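Long-range contact in ORF10 (Moritella marina, PDB 6RIW), which probably condenses acyl units in polyunsaturated fatty acid synthesis, this piece being the ketosynthase-chain length factor didomain of a longer synthase: residues M556-L570 with V741-S753. Sequence-based numbering, arbitrary orientation.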
# COMPACT_ATOMS: atom_id res chain seq x y z
N MET A 556 -10.86 10.81 -6.47
CA MET A 556 -10.24 11.02 -7.78
C MET A 556 -10.02 9.71 -8.50
O MET A 556 -10.27 9.62 -9.71
CB MET A 556 -8.90 11.75 -7.64
CG MET A 556 -9.02 13.17 -7.19
SD MET A 556 -9.14 14.28 -8.60
CE MET A 556 -7.49 14.15 -9.29
N MET A 557 -9.51 8.69 -7.79
CA MET A 557 -9.27 7.38 -8.41
C MET A 557 -10.58 6.76 -8.87
O MET A 557 -10.66 6.16 -9.95
CB MET A 557 -8.56 6.45 -7.42
CG MET A 557 -8.53 4.97 -7.87
SD MET A 557 -9.95 4.01 -7.24
CE MET A 557 -9.95 2.62 -8.37
N MET A 558 -11.62 6.89 -8.06
CA MET A 558 -12.88 6.24 -8.39
C MET A 558 -13.49 6.83 -9.65
O MET A 558 -14.03 6.10 -10.50
CB MET A 558 -13.85 6.37 -7.22
CG MET A 558 -13.50 5.46 -6.05
SD MET A 558 -14.14 6.19 -4.53
CE MET A 558 -15.86 5.73 -4.72
N GLN A 559 -13.42 8.16 -9.79
CA GLN A 559 -14.00 8.81 -10.96
C GLN A 559 -13.28 8.42 -12.25
O GLN A 559 -13.94 8.10 -13.25
CB GLN A 559 -13.98 10.33 -10.78
CG GLN A 559 -14.68 11.08 -11.86
CD GLN A 559 -15.10 12.47 -11.40
OE1 GLN A 559 -14.25 13.35 -11.24
NE2 GLN A 559 -16.40 12.65 -11.17
N VAL A 560 -11.94 8.44 -12.26
CA VAL A 560 -11.25 8.12 -13.51
C VAL A 560 -11.41 6.64 -13.85
O VAL A 560 -11.53 6.28 -15.02
CB VAL A 560 -9.77 8.55 -13.50
CG1 VAL A 560 -9.63 10.07 -13.37
CG2 VAL A 560 -8.94 7.82 -12.39
N ALA A 561 -11.40 5.77 -12.83
CA ALA A 561 -11.55 4.34 -13.09
C ALA A 561 -12.93 4.03 -13.66
O ALA A 561 -13.06 3.25 -14.61
CB ALA A 561 -11.33 3.52 -11.81
N ASP A 562 -13.96 4.64 -13.07
CA ASP A 562 -15.33 4.47 -13.57
C ASP A 562 -15.43 4.92 -15.03
O ASP A 562 -16.03 4.23 -15.86
CB ASP A 562 -16.29 5.28 -12.69
CG ASP A 562 -17.76 4.96 -12.98
OD1 ASP A 562 -18.13 3.78 -13.03
OD2 ASP A 562 -18.53 5.93 -13.13
N ASN A 563 -14.86 6.08 -15.35
CA ASN A 563 -14.92 6.60 -16.71
C ASN A 563 -14.15 5.71 -17.68
O ASN A 563 -14.63 5.43 -18.79
CB ASN A 563 -14.40 8.04 -16.76
CG ASN A 563 -15.35 9.02 -16.13
OD1 ASN A 563 -16.54 8.74 -16.00
ND2 ASN A 563 -14.84 10.18 -15.73
N ALA A 564 -12.97 5.23 -17.28
CA ALA A 564 -12.21 4.34 -18.14
C ALA A 564 -12.97 3.03 -18.39
O ALA A 564 -12.96 2.49 -19.50
CB ALA A 564 -10.82 4.07 -17.53
N ALA A 565 -13.65 2.51 -17.35
CA ALA A 565 -14.41 1.27 -17.50
C ALA A 565 -15.55 1.44 -18.49
O ALA A 565 -15.80 0.55 -19.33
CB ALA A 565 -14.95 0.82 -16.14
N LYS A 566 -16.24 2.58 -18.44
CA LYS A 566 -17.28 2.87 -19.42
C LYS A 566 -16.71 3.02 -20.82
O LYS A 566 -17.25 2.47 -21.78
CB LYS A 566 -18.03 4.14 -19.01
CG LYS A 566 -18.99 3.95 -17.84
CD LYS A 566 -19.42 5.29 -17.24
CE LYS A 566 -20.36 5.09 -16.06
NZ LYS A 566 -20.66 6.41 -15.44
N ASP A 567 -15.59 3.74 -20.94
CA ASP A 567 -14.94 3.94 -22.23
C ASP A 567 -14.48 2.62 -22.83
O ASP A 567 -14.49 2.45 -24.05
CB ASP A 567 -13.76 4.91 -22.04
CG ASP A 567 -13.12 5.34 -23.36
OD1 ASP A 567 -13.83 5.69 -24.32
OD2 ASP A 567 -11.86 5.37 -23.41
N GLY A 568 -14.08 1.66 -21.98
CA GLY A 568 -13.69 0.35 -22.45
C GLY A 568 -14.82 -0.63 -22.68
O GLY A 568 -14.55 -1.79 -22.99
N GLY A 569 -16.07 -0.21 -22.53
CA GLY A 569 -17.20 -1.11 -22.73
C GLY A 569 -17.30 -2.24 -21.73
O GLY A 569 -17.84 -3.31 -22.06
N LEU A 570 -16.80 -2.06 -20.52
CA LEU A 570 -16.88 -3.14 -19.55
C LEU A 570 -18.33 -3.40 -19.13
O LEU A 570 -19.20 -2.54 -19.26
CB LEU A 570 -16.00 -2.84 -18.33
CG LEU A 570 -14.49 -2.76 -18.61
CD1 LEU A 570 -13.70 -2.71 -17.32
CD2 LEU A 570 -14.01 -3.93 -19.49
N VAL A 741 6.08 20.58 -10.23
CA VAL A 741 4.97 20.10 -9.39
C VAL A 741 3.78 19.74 -10.27
O VAL A 741 3.40 20.50 -11.18
CB VAL A 741 4.59 21.17 -8.35
CG1 VAL A 741 3.29 20.79 -7.66
CG2 VAL A 741 5.72 21.37 -7.31
N GLY A 742 3.18 18.58 -10.02
CA GLY A 742 1.93 18.21 -10.67
C GLY A 742 1.21 17.19 -9.83
O GLY A 742 1.80 16.57 -8.94
N GLU A 743 -0.08 17.01 -10.12
CA GLU A 743 -0.82 15.97 -9.41
C GLU A 743 -2.03 15.54 -10.23
O GLU A 743 -2.43 16.22 -11.19
CB GLU A 743 -1.26 16.43 -8.01
CG GLU A 743 -2.25 17.59 -8.01
CD GLU A 743 -2.55 18.11 -6.59
OE1 GLU A 743 -2.16 17.43 -5.62
OE2 GLU A 743 -3.16 19.20 -6.44
N GLY A 744 -2.63 14.42 -9.84
CA GLY A 744 -3.84 13.97 -10.48
C GLY A 744 -3.99 12.46 -10.42
O GLY A 744 -3.42 11.79 -9.57
N ALA A 745 -4.82 11.95 -11.33
CA ALA A 745 -5.24 10.56 -11.32
C ALA A 745 -5.60 10.19 -12.75
O ALA A 745 -6.00 11.05 -13.54
CB ALA A 745 -6.43 10.32 -10.37
N ALA A 746 -5.43 8.91 -13.09
CA ALA A 746 -5.81 8.48 -14.43
C ALA A 746 -5.99 6.97 -14.41
O ALA A 746 -5.56 6.29 -13.46
CB ALA A 746 -4.76 8.91 -15.48
N ALA A 747 -6.65 6.44 -15.45
CA ALA A 747 -6.92 5.02 -15.47
C ALA A 747 -6.99 4.53 -16.91
O ALA A 747 -7.29 5.31 -17.83
CB ALA A 747 -8.24 4.66 -14.74
N ILE A 748 -6.65 3.25 -17.09
CA ILE A 748 -6.76 2.58 -18.39
C ILE A 748 -7.39 1.22 -18.16
O ILE A 748 -7.35 0.65 -17.06
CB ILE A 748 -5.40 2.42 -19.11
CG1 ILE A 748 -4.43 1.55 -18.32
CG2 ILE A 748 -4.82 3.78 -19.49
CD1 ILE A 748 -3.10 1.27 -19.09
N VAL A 749 -8.01 0.70 -19.21
CA VAL A 749 -8.53 -0.66 -19.24
C VAL A 749 -7.71 -1.42 -20.27
O VAL A 749 -7.53 -0.93 -21.39
CB VAL A 749 -10.02 -0.70 -19.61
CG1 VAL A 749 -10.48 -2.15 -19.76
CG2 VAL A 749 -10.88 0.07 -18.60
N VAL A 750 -7.20 -2.59 -19.89
CA VAL A 750 -6.41 -3.41 -20.80
C VAL A 750 -7.05 -4.79 -20.91
O VAL A 750 -7.63 -5.33 -19.96
CB VAL A 750 -4.93 -3.51 -20.37
CG1 VAL A 750 -4.23 -2.14 -20.48
CG2 VAL A 750 -4.77 -4.11 -18.95
N LYS A 751 -6.93 -5.37 -22.10
CA LYS A 751 -7.29 -6.75 -22.38
C LYS A 751 -6.21 -7.34 -23.26
O LYS A 751 -5.49 -6.60 -23.93
CB LYS A 751 -8.64 -6.84 -23.11
CG LYS A 751 -9.89 -6.73 -22.23
CD LYS A 751 -11.12 -7.01 -23.13
CE LYS A 751 -12.43 -7.12 -22.38
NZ LYS A 751 -13.53 -7.37 -23.37
N PRO A 752 -6.07 -8.67 -23.29
CA PRO A 752 -5.14 -9.28 -24.25
C PRO A 752 -5.51 -8.88 -25.67
O PRO A 752 -6.69 -8.74 -26.00
CB PRO A 752 -5.32 -10.79 -24.03
CG PRO A 752 -5.95 -10.92 -22.69
CD PRO A 752 -6.80 -9.69 -22.52
N SER A 753 -4.48 -8.64 -26.50
CA SER A 753 -4.75 -8.14 -27.85
C SER A 753 -5.66 -9.09 -28.64
O SER A 753 -6.45 -8.64 -29.49
CB SER A 753 -3.43 -7.92 -28.59
OG SER A 753 -3.64 -7.82 -29.98
O HOH W 1 -14.66 -4.49 -23.75
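Val560 straddles the strand backbone at Ala746, its CG2 lying 3.7 Å from Ala746 C while CG1 reaches toward the carbonyl oxygen of Ala745. With CG1 anti to the carbonyl carbon (chi1 -64°), both methyls are directed onto the strand, and CG2 fits between the methyls of Ala745 and Ala747, which also project toward the helix. Cutting this side chain back to an alanine would probably open a gap over Ala746 and leave the Ala745 and Ala747 methyls without the wedge between them. One turn earlier, Met556 sets its CB 3.9 Å from Ala745 CB, and bends at chi2 and chi3 to bring CE within 3.8 Å of Gly744 CA; glycine suits this position because at its backbone angles (phi 152°) a CB would be jammed against the carbonyl oxygen of Glu743. Small residues suit this close approach: the axes of helix 556-567 and strand 744-752 come within 6.8 Å and run nearly parallel, at 27°. The pair belongs to the second ketosynthase-like unit of this chain, probably the chain length factor, which has the thiolase fold, five layers in which two sheets alternate with three layers of helices; strand 744-752 has helix 556-567 on one face, while Ala746 and Ile748 point from the other against helix 841-854. Further along, Ala564 CB meets Ala747 CB at 3.8 Å, and Val749 CG2 sits 3.3 Å from Ala564 O. Gly568 passes close to Val749, leaving little room for a side chain. Beyond the Schellman turn at Gly569, Leu570 returns to meet Val749 tip to tip, CD2 lying 4.0 Å from CG1. At this more open end, a water accepts from Lys751 NZ and donates to Gly568 O.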